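Local coordinates for quinoline 2-oxidoreductase large subunit (Pseudomonas putida, PDB 1T3Q), which is the molybdenum-bearing subunit of quinoline 2-oxidoreductase, a hydroxylase of the xanthine dehydrogenase family that carries a molybdopterin cytosine dinucleotide cofactor, at residues A544-S556 against L733-A745; A65-G77 against V116-A130. All coordinates share one frame; numbering follows the deposited sequence.

Interaction 1: residues A544-S556 against L733-A745; sequences AYASRGAVIGAGS and LVPGGIKGMGESA. With MCN (pterin cytosine dinucleotide), chain N; SMO (dioxosulfidomolybdenum(VI) ion), chain O.
Val-551 packs against Val-734 with one methyl and against the backbone from Ile-738 to Gly-740 with the other. CG1, anti to its own backbone N (chi1 170°), meets Val-734 CG2 at 3.6 Å, and the two valines cross at about a right angle. One helical turn on, Ala-554 CB touches Val-734, Pro-735 CG and Ile-738 CD1. The contact turns polar before the helix. There Glu-743 N donates to Ser-547 OG at 3.0 Å. This hydroxyl also lies 3.1 Å from Glu-743 OE1 and has a further partner in Glu-465. Glu-743 CG is anti to the carbonyl carbon (chi1 -61°) and the chain runs extended to the molybdenum site. OE2 is 3.1 Å from OM2 of the dioxosulfidomolybdenum ion and takes a hydrogen bond from Gly-372 N. Ala-546 N donates to the same OM2 at 2.9 Å, nearly straight at 162°. With an alanine in place of Glu-743, Gly-372 N would probably lose its acceptor, and Ser-547 OG the carboxylate beside it. The pyrophosphate of the pterin cytosine dinucleotide lies between the two segments. Gly-549 N and Ala-550 N, in the first turn of helix 549-576, bind O1B and O1A. From the other side Met-741 N and Gly-742 N both grip O2A, the latter at 2.6 Å. Lys-739 O takes the cytosine N4 at 2.8 Å. A side chain at Gly-549 would run into O2B. The diphosphate charge is thus met by main-chain N-H groups and a helix N-terminus, which probably offset it.

Interaction 2: residues A65-G77 against V116-A130; sequences AQALPGVELVWCG and VAVVVASSRAIAEDA
Strands 71-76 and 116-121 run antiparallel, their axes 4.6 Å apart at an angle of 164°, with a classic beta bulge where Glu-72 and Leu-73 both face Val-120. Val-74 and Val-119 lie side by side, pointing the same way, with their CG2 methyls 3.9 Å apart. Val-71 crosses Val-119 at about a right angle. Its CG1, anti to the backbone N (chi1 177°), reaches Val-119 CG1, while CG2 presses on Ala-130 CB at 3.5 Å, a tight carbon pair. This is part of the a/b hammerhead domain: helices 63-67 and 124-131 meet on the sheet face that carries Val-71, Val-74 and Val-119. Leu-68 CD2 fits against Ala-130 CB at 3.8 Å, and Ala-65 CB rests on Ala-130 O. Ile-126 CG2 meets Pro-69 O at 3.5 Å. Gly-70 has no space for a side chain, since a CB would strike Ser-122 OG. Its carbonyl O accepts from Ser-122 N. On the other face, Trp-75 CB touches Val-118 CG2, and the backbones of these two residues form a hydrogen-bonded pair. Leu-73 CD2 lies over one face of the Trp-75 ring, 3.5 Å above the plane and offset toward its rim. Helix 263-275 covers this side of the sheet through Leu-271 and Leu-275. Ser-123 OG caps the second helix by accepting from Ile-126 N. Asp-129 on that helix forms salt bridges with Arg-43 of the medium subunit and Arg-28 of the small subunit.

The two contacts lie far apart, with centres 44 Å from each other and nearest atoms about 24 Å apart. They share no helix or strand. Interaction 1 is deeply buried, 12 Å from the centre of the chain, and joins loops and the start of a helix around a cofactor. Interaction 2 is only partly buried, 35 Å from that centre, and pairs an outermost strand with its neighbour. Backbone N-H groups serve a different end in each: ligand oxygens in interaction 1, mostly the partner strand in interaction 2. The latter also borders the medium and small subunits, whereas no other protein chain touches the segments of interaction 1.

Interaction 1: residues A544-S556 against L733-A745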
loop_
_atom_site.group_PDB
_atom_site.type_symbol
_atom_site.label_atom_id
_atom_site.label_comp_id
_atom_site.label_asym_id
_atom_site.label_seq_id
_atom_site.Cartn_x
_atom_site.Cartn_y
_atom_site.Cartn_z
ATOM N N ALA B 544 21.066 7.923 -4.355
ATOM C CA ALA B 544 22.356 7.448 -3.873
ATOM C C ALA B 544 23.229 6.926 -5.011
ATOM O O ALA B 544 22.864 5.983 -5.718
ATOM C CB ALA B 544 22.152 6.355 -2.830
ATOM N N TYR B 545 24.384 7.557 -5.179
ATOM C CA TYR B 545 25.346 7.188 -6.208
ATOM C C TYR B 545 26.581 8.049 -5.968
ATOM O O TYR B 545 26.534 8.985 -5.177
ATOM C CB TYR B 545 24.765 7.447 -7.608
ATOM C CG TYR B 545 24.483 8.901 -7.913
ATOM C CD1 TYR B 545 25.511 9.770 -8.278
ATOM C CD2 TYR B 545 23.191 9.414 -7.808
ATOM C CE1 TYR B 545 25.261 11.120 -8.530
ATOM C CE2 TYR B 545 22.930 10.760 -8.057
ATOM C CZ TYR B 545 23.969 11.607 -8.416
ATOM O OH TYR B 545 23.723 12.943 -8.647
ATOM N N ALA B 546 27.686 7.714 -6.623
ATOM C CA ALA B 546 28.925 8.470 -6.487
ATOM C C ALA B 546 29.331 8.765 -5.037
ATOM O O ALA B 546 29.828 9.857 -4.739
ATOM C CB ALA B 546 28.812 9.777 -7.266
ATOM N N SER B 547 29.127 7.799 -4.145
ATOM C CA SER B 547 29.482 7.957 -2.731
ATOM C C SER B 547 28.996 9.299 -2.192
ATOM O O SER B 547 29.777 10.060 -1.605
ATOM C CB SER B 547 31.001 7.873 -2.561
ATOM O OG SER B 547 31.525 6.690 -3.138
ATOM N N ARG B 548 27.706 9.578 -2.366
ATOM C CA ARG B 548 27.134 10.852 -1.947
ATOM C C ARG B 548 26.075 10.787 -0.854
ATOM O O ARG B 548 25.710 11.815 -0.295
ATOM C CB ARG B 548 26.508 11.543 -3.157
ATOM C CG ARG B 548 25.165 10.929 -3.568
ATOM C CD ARG B 548 24.806 11.280 -5.010
ATOM N NE ARG B 548 24.718 12.719 -5.220
ATOM C CZ ARG B 548 23.626 13.447 -5.016
ATOM N NH1 ARG B 548 22.502 12.874 -4.599
ATOM N NH2 ARG B 548 23.660 14.758 -5.218
ATOM N N GLY B 549 25.570 9.592 -0.566
ATOM C CA GLY B 549 24.527 9.446 0.430
ATOM C C GLY B 549 24.794 10.052 1.793
ATOM O O GLY B 549 24.004 10.862 2.278
ATOM N N ALA B 550 25.891 9.646 2.422
ATOM C CA ALA B 550 26.248 10.159 3.744
ATOM C C ALA B 550 26.396 11.678 3.725
ATOM O O ALA B 550 25.870 12.367 4.592
ATOM C CB ALA B 550 27.546 9.514 4.218
ATOM N N VAL B 551 27.103 12.191 2.725
ATOM C CA VAL B 551 27.324 13.630 2.603
ATOM C C VAL B 551 26.050 14.407 2.304
ATOM O O VAL B 551 25.689 15.322 3.041
ATOM C CB VAL B 551 28.367 13.939 1.506
ATOM C CG1 VAL B 551 28.402 15.441 1.218
ATOM C CG2 VAL B 551 29.741 13.456 1.955
ATOM N N ILE B 552 25.376 14.039 1.218
ATOM C CA ILE B 552 24.143 14.702 0.820
ATOM C C ILE B 552 23.082 14.562 1.902
ATOM O O ILE B 552 22.330 15.500 2.174
ATOM C CB ILE B 552 23.604 14.112 -0.502
ATOM C CG1 ILE B 552 24.609 14.368 -1.630
ATOM C CG2 ILE B 552 22.260 14.725 -0.838
ATOM C CD1 ILE B 552 24.847 15.850 -1.915
ATOM N N GLY B 553 23.023 13.385 2.517
ATOM C CA GLY B 553 22.062 13.159 3.579
ATOM C C GLY B 553 22.381 14.055 4.760
ATOM O O GLY B 553 21.499 14.731 5.289
ATOM N N ALA B 554 23.646 14.068 5.175
ATOM C CA ALA B 554 24.056 14.901 6.302
ATOM C C ALA B 554 23.705 16.357 6.018
ATOM O O ALA B 554 23.097 17.037 6.848
ATOM C CB ALA B 554 25.561 14.760 6.551
ATOM N N GLY B 555 24.077 16.828 4.833
ATOM C CA GLY B 555 23.805 18.206 4.466
ATOM C C GLY B 555 22.338 18.591 4.379
ATOM O O GLY B 555 21.938 19.608 4.953
ATOM N N SER B 556 21.530 17.796 3.672
ATOM C CA SER B 556 20.107 18.103 3.525
ATOM C C SER B 556 19.339 17.921 4.827
ATOM O O SER B 556 18.555 18.782 5.220
ATOM C CB SER B 556 19.466 17.243 2.423
ATOM O OG SER B 556 19.560 15.857 2.700
ATOM N N LEU B 733 32.970 21.235 4.803
ATOM C CA LEU B 733 31.840 21.505 3.918
ATOM C C LEU B 733 30.621 20.616 4.142
ATOM O O LEU B 733 29.614 20.755 3.451
ATOM C CB LEU B 733 32.295 21.351 2.470
ATOM C CG LEU B 733 33.644 21.991 2.137
ATOM C CD1 LEU B 733 33.937 21.791 0.662
ATOM C CD2 LEU B 733 33.610 23.480 2.480
ATOM N N VAL B 734 30.712 19.710 5.108
ATOM C CA VAL B 734 29.619 18.788 5.390
ATOM C C VAL B 734 29.387 18.733 6.899
ATOM O O VAL B 734 30.342 18.709 7.671
ATOM C CB VAL B 734 29.983 17.371 4.883
ATOM C CG1 VAL B 734 28.794 16.435 5.018
ATOM C CG2 VAL B 734 30.458 17.443 3.428
ATOM N N PRO B 735 28.118 18.738 7.342
ATOM C CA PRO B 735 27.904 18.680 8.789
ATOM C C PRO B 735 28.573 17.461 9.412
ATOM O O PRO B 735 28.603 16.385 8.819
ATOM C CB PRO B 735 26.374 18.671 8.936
ATOM C CG PRO B 735 25.842 18.434 7.544
ATOM C CD PRO B 735 26.865 19.037 6.630
ATOM N N GLY B 736 29.136 17.647 10.601
ATOM C CA GLY B 736 29.802 16.556 11.284
ATOM C C GLY B 736 31.144 16.180 10.680
ATOM O O GLY B 736 31.815 15.290 11.191
ATOM N N GLY B 737 31.538 16.849 9.595
ATOM C CA GLY B 737 32.814 16.552 8.957
ATOM C C GLY B 737 32.794 15.301 8.097
ATOM O O GLY B 737 33.834 14.810 7.653
ATOM N N ILE B 738 31.591 14.798 7.850
ATOM C CA ILE B 738 31.366 13.592 7.055
ATOM C C ILE B 738 31.794 13.650 5.583
ATOM O O ILE B 738 31.526 14.629 4.891
ATOM C CB ILE B 738 29.861 13.224 7.094
ATOM C CG1 ILE B 738 29.462 12.821 8.519
ATOM C CG2 ILE B 738 29.551 12.112 6.086
ATOM C CD1 ILE B 738 27.964 12.874 8.776
ATOM N N LYS B 739 32.461 12.590 5.122
ATOM C CA LYS B 739 32.862 12.444 3.720
ATOM C C LYS B 739 32.338 11.077 3.259
ATOM O O LYS B 739 32.005 10.230 4.091
ATOM C CB LYS B 739 34.379 12.474 3.564
ATOM C CG LYS B 739 35.022 13.813 3.876
ATOM C CD LYS B 739 36.495 13.785 3.514
ATOM C CE LYS B 739 37.163 15.125 3.799
ATOM N NZ LYS B 739 38.594 15.099 3.413
ATOM N N GLY B 740 32.274 10.853 1.947
ATOM C CA GLY B 740 31.782 9.576 1.444
ATOM C C GLY B 740 32.868 8.520 1.290
ATOM O O GLY B 740 34.049 8.814 1.470
ATOM N N MET B 741 32.481 7.286 0.958
ATOM C CA MET B 741 33.458 6.207 0.779
ATOM C C MET B 741 32.889 4.940 0.138
ATOM O O MET B 741 33.623 3.992 -0.128
ATOM C CB MET B 741 34.127 5.853 2.124
ATOM C CG MET B 741 33.185 5.426 3.258
ATOM S SD MET B 741 32.384 3.812 3.042
ATOM C CE MET B 741 33.790 2.750 2.834
ATOM N N GLY B 742 31.590 4.934 -0.127
ATOM C CA GLY B 742 30.961 3.764 -0.725
ATOM C C GLY B 742 31.727 3.076 -1.844
ATOM O O GLY B 742 31.823 1.850 -1.874
ATOM N N GLU B 743 32.285 3.853 -2.764
ATOM C CA GLU B 743 33.019 3.291 -3.893
ATOM C C GLU B 743 34.508 3.090 -3.684
ATOM O O GLU B 743 35.157 2.436 -4.498
ATOM C CB GLU B 743 32.854 4.189 -5.116
ATOM C CG GLU B 743 31.438 4.353 -5.606
ATOM C CD GLU B 743 31.344 5.465 -6.623
ATOM O OE1 GLU B 743 31.341 6.643 -6.206
ATOM O OE2 GLU B 743 31.303 5.166 -7.835
ATOM N N SER B 744 35.044 3.649 -2.601
ATOM C CA SER B 744 36.479 3.594 -2.323
ATOM C C SER B 744 37.235 2.315 -2.675
ATOM O O SER B 744 38.214 2.363 -3.420
ATOM C CB SER B 744 36.750 3.955 -0.855
ATOM O OG SER B 744 36.207 2.989 0.032
ATOM N N ALA B 745 36.792 1.175 -2.152
ATOM C CA ALA B 745 37.482 -0.079 -2.408
ATOM C C ALA B 745 37.463 -0.520 -3.871
ATOM O O ALA B 745 38.397 -1.171 -4.326
ATOM C CB ALA B 745 36.907 -1.184 -1.520
HETATM N N1 MCN N . 29.048 5.937 5.835
HETATM C C2 MCN N . 29.297 6.288 7.202
HETATM N N3 MCN N . 30.182 7.347 7.340
HETATM C C4 MCN N . 30.812 8.044 6.315
HETATM C C5 MCN N . 30.528 7.631 4.935
HETATM C C6 MCN N . 29.656 6.595 4.702
HETATM O O2 MCN N . 28.784 5.673 8.109
HETATM N N4 MCN N . 31.632 9.042 6.566
HETATM C "C1'" MCN N . 28.016 4.765 5.632
HETATM C C2D MCN N . 26.555 5.316 5.303
HETATM O "O2'" MCN N . 25.540 4.424 5.887
HETATM C "C3'" MCN N . 26.544 5.387 3.791
HETATM C C4D MCN N . 27.343 4.185 3.344
HETATM O O4D MCN N . 28.302 3.915 4.484
HETATM O "O3'" MCN N . 25.159 5.332 3.300
HETATM C "C5'" MCN N . 27.992 4.293 1.936
HETATM O "O5'" MCN N . 28.698 5.509 1.939
HETATM P PA MCN N . 28.500 6.671 0.888
HETATM O O1A MCN N . 27.843 7.793 1.631
HETATM O O2A MCN N . 29.870 6.833 0.251
HETATM O O3A MCN N . 27.609 6.258 -0.409
HETATM P PB MCN N . 26.030 6.058 -0.582
HETATM O O1B MCN N . 25.570 7.073 -1.578
HETATM O O2B MCN N . 25.334 6.026 0.747
HETATM O O3B MCN N . 25.909 4.580 -1.195
HETATM C C10 MCN N . 26.095 4.352 -2.569
HETATM C "C9'" MCN N . 27.435 3.705 -2.696
HETATM C "C8'" MCN N . 27.577 3.388 -4.203
HETATM S "S8'" MCN N . 27.582 4.812 -5.284
HETATM C "C7'" MCN N . 27.722 2.176 -4.743
HETATM S "S7'" MCN N . 27.866 1.830 -6.489
HETATM C "C6'" MCN N . 27.689 0.941 -3.781
HETATM C C7 MCN N . 28.144 1.326 -2.399
HETATM O "O9'" MCN N . 27.401 2.428 -1.902
HETATM N "N5'" MCN N . 26.298 0.345 -3.938
HETATM C C4A MCN N . 26.064 -0.541 -2.813
HETATM N "N8'" MCN N . 27.959 0.178 -1.447
HETATM C C4B MCN N . 26.844 -0.687 -1.650
HETATM N "N1'" MCN N . 26.576 -1.566 -0.571
HETATM C "C2'" MCN N . 25.460 -2.319 -0.715
HETATM N "N2'" MCN N . 25.169 -3.184 0.281
HETATM N "N3'" MCN N . 24.618 -2.224 -1.804
HETATM C "C4'" MCN N . 24.816 -1.343 -2.931
HETATM O "O4'" MCN N . 24.029 -1.320 -3.847
HETATM S S SMO O . 28.300 3.196 -9.380
HETATM MO MO SMO O . 27.505 3.995 -7.566
HETATM O OM2 SMO O . 28.219 5.408 -8.289
HETATM O OM1 SMO O . 25.845 3.963 -7.897
#

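Interaction 2: residues A65-G77 against V116-A130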
loop_
_atom_site.group_PDB
_atom_site.type_symbol
_atom_site.label_atom_id
_atom_site.label_comp_id
_atom_site.label_asym_id
_atom_site.label_seq_id
_atom_site.Cartn_x
_atom_site.Cartn_y
_atom_site.Cartn_z
ATOM N N ALA B 65 1.085 -15.640 -30.798
ATOM C CA ALA B 65 1.394 -15.253 -29.430
ATOM C C ALA B 65 0.189 -14.558 -28.795
ATOM O O ALA B 65 -0.155 -14.819 -27.641
ATOM C CB ALA B 65 2.611 -14.335 -29.416
ATOM N N GLN B 66 -0.459 -13.679 -29.552
ATOM C CA GLN B 66 -1.623 -12.955 -29.045
ATOM C C GLN B 66 -2.803 -13.874 -28.743
ATOM O O GLN B 66 -3.603 -13.596 -27.846
ATOM C CB GLN B 66 -2.077 -11.897 -30.053
ATOM C CG GLN B 66 -1.077 -10.786 -30.311
ATOM C CD GLN B 66 -1.542 -9.848 -31.414
ATOM O OE1 GLN B 66 -1.856 -10.290 -32.520
ATOM N NE2 GLN B 66 -1.585 -8.553 -31.121
ATOM N N ALA B 67 -2.908 -14.966 -29.494
ATOM C CA ALA B 67 -4.011 -15.904 -29.324
ATOM C C ALA B 67 -3.833 -16.898 -28.179
ATOM O O ALA B 67 -4.812 -17.435 -27.665
ATOM C CB ALA B 67 -4.250 -16.653 -30.622
ATOM N N LEU B 68 -2.592 -17.145 -27.774
ATOM C CA LEU B 68 -2.349 -18.093 -26.692
ATOM C C LEU B 68 -3.142 -17.696 -25.451
ATOM O O LEU B 68 -3.109 -16.543 -25.025
ATOM C CB LEU B 68 -0.861 -18.143 -26.350
ATOM C CG LEU B 68 -0.457 -19.256 -25.379
ATOM C CD1 LEU B 68 -0.532 -20.587 -26.098
ATOM C CD2 LEU B 68 0.955 -19.017 -24.863
ATOM N N PRO B 69 -3.889 -18.644 -24.865
ATOM C CA PRO B 69 -4.664 -18.318 -23.666
ATOM C C PRO B 69 -3.798 -17.747 -22.544
ATOM O O PRO B 69 -2.674 -18.197 -22.320
ATOM C CB PRO B 69 -5.325 -19.650 -23.295
ATOM C CG PRO B 69 -4.485 -20.679 -23.990
ATOM C CD PRO B 69 -4.139 -20.031 -25.289
ATOM N N GLY B 70 -4.334 -16.747 -21.850
ATOM C CA GLY B 70 -3.595 -16.120 -20.770
ATOM C C GLY B 70 -2.873 -14.859 -21.215
ATOM O O GLY B 70 -2.507 -14.024 -20.390
ATOM N N VAL B 71 -2.656 -14.722 -22.520
ATOM C CA VAL B 71 -1.975 -13.550 -23.056
ATOM C C VAL B 71 -2.955 -12.400 -23.236
ATOM O O VAL B 71 -4.036 -12.574 -23.797
ATOM C CB VAL B 71 -1.314 -13.848 -24.408
ATOM C CG1 VAL B 71 -0.688 -12.574 -24.967
ATOM C CG2 VAL B 71 -0.257 -14.930 -24.240
ATOM N N GLU B 72 -2.564 -11.222 -22.763
ATOM C CA GLU B 72 -3.412 -10.044 -22.850
ATOM C C GLU B 72 -2.897 -9.021 -23.849
ATOM O O GLU B 72 -3.649 -8.166 -24.317
ATOM C CB GLU B 72 -3.522 -9.388 -21.472
ATOM C CG GLU B 72 -4.166 -10.273 -20.427
ATOM C CD GLU B 72 -5.635 -10.513 -20.700
ATOM O OE1 GLU B 72 -6.149 -11.576 -20.296
ATOM O OE2 GLU B 72 -6.280 -9.633 -21.307
ATOM N N LEU B 73 -1.620 -9.109 -24.191
ATOM C CA LEU B 73 -1.051 -8.126 -25.095
ATOM C C LEU B 73 0.335 -8.489 -25.592
ATOM O O LEU B 73 1.116 -9.117 -24.881
ATOM C CB LEU B 73 -1.008 -6.771 -24.374
ATOM C CG LEU B 73 -0.335 -5.531 -24.978
ATOM C CD1 LEU B 73 -0.729 -4.314 -24.153
ATOM C CD2 LEU B 73 1.179 -5.690 -24.997
ATOM N N VAL B 74 0.630 -8.097 -26.828
ATOM C CA VAL B 74 1.943 -8.323 -27.416
ATOM C C VAL B 74 2.287 -7.074 -28.226
ATOM O O VAL B 74 1.548 -6.696 -29.131
ATOM C CB VAL B 74 1.965 -9.549 -28.350
ATOM C CG1 VAL B 74 3.355 -9.716 -28.941
ATOM C CG2 VAL B 74 1.572 -10.801 -27.583
ATOM N N TRP B 75 3.398 -6.432 -27.883
ATOM C CA TRP B 75 3.834 -5.219 -28.573
ATOM C C TRP B 75 5.162 -5.406 -29.285
ATOM O O TRP B 75 6.020 -6.164 -28.830
ATOM C CB TRP B 75 4.014 -4.060 -27.586
ATOM C CG TRP B 75 2.774 -3.319 -27.190
ATOM C CD1 TRP B 75 1.512 -3.480 -27.689
ATOM C CD2 TRP B 75 2.691 -2.271 -26.219
ATOM N NE1 TRP B 75 0.649 -2.594 -27.086
ATOM C CE2 TRP B 75 1.348 -1.840 -26.180
ATOM C CE3 TRP B 75 3.627 -1.652 -25.376
ATOM C CZ2 TRP B 75 0.913 -0.818 -25.330
ATOM C CZ3 TRP B 75 3.193 -0.636 -24.530
ATOM C CH2 TRP B 75 1.848 -0.229 -24.516
ATOM N N CYS B 76 5.328 -4.711 -30.406
ATOM C CA CYS B 76 6.588 -4.747 -31.130
ATOM C C CYS B 76 7.089 -3.301 -31.096
ATOM O O CYS B 76 6.438 -2.435 -30.513
ATOM C CB CYS B 76 6.391 -5.238 -32.570
ATOM S SG CYS B 76 5.370 -4.182 -33.611
ATOM N N GLY B 77 8.236 -3.040 -31.709
ATOM C CA GLY B 77 8.790 -1.695 -31.693
ATOM C C GLY B 77 7.884 -0.587 -32.200
ATOM O O GLY B 77 7.913 0.526 -31.675
ATOM N N VAL B 116 12.870 -6.784 -28.700
ATOM C CA VAL B 116 12.228 -6.587 -29.996
ATOM C C VAL B 116 10.717 -6.750 -29.869
ATOM O O VAL B 116 9.957 -6.333 -30.744
ATOM C CB VAL B 116 12.768 -7.576 -31.056
ATOM C CG1 VAL B 116 14.275 -7.426 -31.177
ATOM C CG2 VAL B 116 12.397 -9.001 -30.693
ATOM N N ALA B 117 10.286 -7.358 -28.770
ATOM C CA ALA B 117 8.868 -7.558 -28.516
ATOM C C ALA B 117 8.628 -7.893 -27.053
ATOM O O ALA B 117 9.475 -8.501 -26.402
ATOM C CB ALA B 117 8.324 -8.683 -29.399
ATOM N N VAL B 118 7.476 -7.478 -26.537
ATOM C CA VAL B 118 7.113 -7.772 -25.158
ATOM C C VAL B 118 5.734 -8.414 -25.115
ATOM O O VAL B 118 4.851 -8.099 -25.921
ATOM C CB VAL B 118 7.106 -6.510 -24.262
ATOM C CG1 VAL B 118 8.528 -6.012 -24.066
ATOM C CG2 VAL B 118 6.233 -5.424 -24.878
ATOM N N VAL B 119 5.560 -9.330 -24.171
ATOM C CA VAL B 119 4.297 -10.020 -24.001
ATOM C C VAL B 119 3.830 -9.861 -22.561
ATOM O O VAL B 119 4.616 -10.019 -21.624
ATOM C CB VAL B 119 4.438 -11.534 -24.286
ATOM C CG1 VAL B 119 3.115 -12.240 -24.010
ATOM C CG2 VAL B 119 4.889 -11.766 -25.737
ATOM N N VAL B 120 2.560 -9.520 -22.389
ATOM C CA VAL B 120 1.985 -9.401 -21.058
ATOM C C VAL B 120 0.968 -10.534 -20.947
ATOM O O VAL B 120 0.090 -10.682 -21.804
ATOM C CB VAL B 120 1.289 -8.046 -20.855
ATOM C CG1 VAL B 120 0.586 -8.019 -19.506
ATOM C CG2 VAL B 120 2.324 -6.922 -20.918
ATOM N N ALA B 121 1.091 -11.346 -19.901
ATOM C CA ALA B 121 0.183 -12.471 -19.720
ATOM C C ALA B 121 -0.151 -12.715 -18.247
ATOM O O ALA B 121 0.372 -12.044 -17.359
ATOM C CB ALA B 121 0.791 -13.730 -20.342
ATOM N N SER B 122 -1.025 -13.689 -18.005
ATOM C CA SER B 122 -1.475 -14.031 -16.656
ATOM C C SER B 122 -0.362 -14.504 -15.728
ATOM O O SER B 122 -0.494 -14.427 -14.506
ATOM C CB SER B 122 -2.561 -15.106 -16.737
ATOM O OG SER B 122 -2.057 -16.256 -17.386
ATOM N N SER B 123 0.725 -15.003 -16.305
ATOM C CA SER B 123 1.864 -15.464 -15.518
ATOM C C SER B 123 3.124 -15.256 -16.334
ATOM O O SER B 123 3.062 -15.135 -17.558
ATOM C CB SER B 123 1.733 -16.951 -15.172
ATOM O OG SER B 123 2.101 -17.762 -16.275
ATOM N N ARG B 124 4.266 -15.204 -15.658
ATOM C CA ARG B 124 5.539 -15.026 -16.340
ATOM C C ARG B 124 5.819 -16.226 -17.250
ATOM O O ARG B 124 6.323 -16.069 -18.362
ATOM C CB ARG B 124 6.662 -14.864 -15.306
ATOM C CG ARG B 124 8.068 -14.961 -15.863
ATOM C CD ARG B 124 8.424 -13.813 -16.795
ATOM N NE ARG B 124 9.800 -13.966 -17.254
ATOM C CZ ARG B 124 10.698 -12.987 -17.298
ATOM N NH1 ARG B 124 10.374 -11.760 -16.917
ATOM N NH2 ARG B 124 11.933 -13.243 -17.704
ATOM N N ALA B 125 5.479 -17.424 -16.782
ATOM C CA ALA B 125 5.713 -18.631 -17.570
ATOM C C ALA B 125 4.934 -18.602 -18.884
ATOM O O ALA B 125 5.468 -18.960 -19.936
ATOM C CB ALA B 125 5.329 -19.868 -16.769
ATOM N N ILE B 126 3.677 -18.180 -18.819
ATOM C CA ILE B 126 2.839 -18.111 -20.013
ATOM C C ILE B 126 3.314 -16.999 -20.943
ATOM O O ILE B 126 3.247 -17.136 -22.165
ATOM C CB ILE B 126 1.354 -17.892 -19.642
ATOM C CG1 ILE B 126 0.817 -19.143 -18.935
ATOM C CG2 ILE B 126 0.524 -17.603 -20.900
ATOM C CD1 ILE B 126 -0.632 -19.031 -18.487
ATOM N N ALA B 127 3.803 -15.900 -20.375
ATOM C CA ALA B 127 4.296 -14.802 -21.201
ATOM C C ALA B 127 5.491 -15.316 -21.986
ATOM O O ALA B 127 5.676 -14.969 -23.155
ATOM C CB ALA B 127 4.702 -13.616 -20.333
ATOM N N GLU B 128 6.310 -16.140 -21.334
ATOM C CA GLU B 128 7.478 -16.710 -21.995
ATOM C C GLU B 128 7.031 -17.711 -23.055
ATOM O O GLU B 128 7.616 -17.770 -24.136
ATOM C CB GLU B 128 8.404 -17.388 -20.979
ATOM C CG GLU B 128 9.182 -16.403 -20.104
ATOM C CD GLU B 128 10.097 -17.096 -19.104
ATOM O OE1 GLU B 128 10.860 -16.392 -18.404
ATOM O OE2 GLU B 128 10.054 -18.340 -19.012
ATOM N N ASP B 129 5.999 -18.498 -22.751
ATOM C CA ASP B 129 5.497 -19.460 -23.730
ATOM C C ASP B 129 5.124 -18.697 -25.002
ATOM O O ASP B 129 5.542 -19.060 -26.100
ATOM C CB ASP B 129 4.244 -20.188 -23.225
ATOM C CG ASP B 129 4.518 -21.119 -22.052
ATOM O OD1 ASP B 129 5.658 -21.607 -21.907
ATOM O OD2 ASP B 129 3.568 -21.379 -21.283
ATOM N N ALA B 130 4.335 -17.637 -24.839
ATOM C CA ALA B 130 3.878 -16.824 -25.966
ATOM C C ALA B 130 5.013 -16.141 -26.716
ATOM O O ALA B 130 4.972 -16.029 -27.944
ATOM C CB ALA B 130 2.872 -15.784 -25.482
HETATM O O HOH W 1 10.261 -4.684 -32.725
#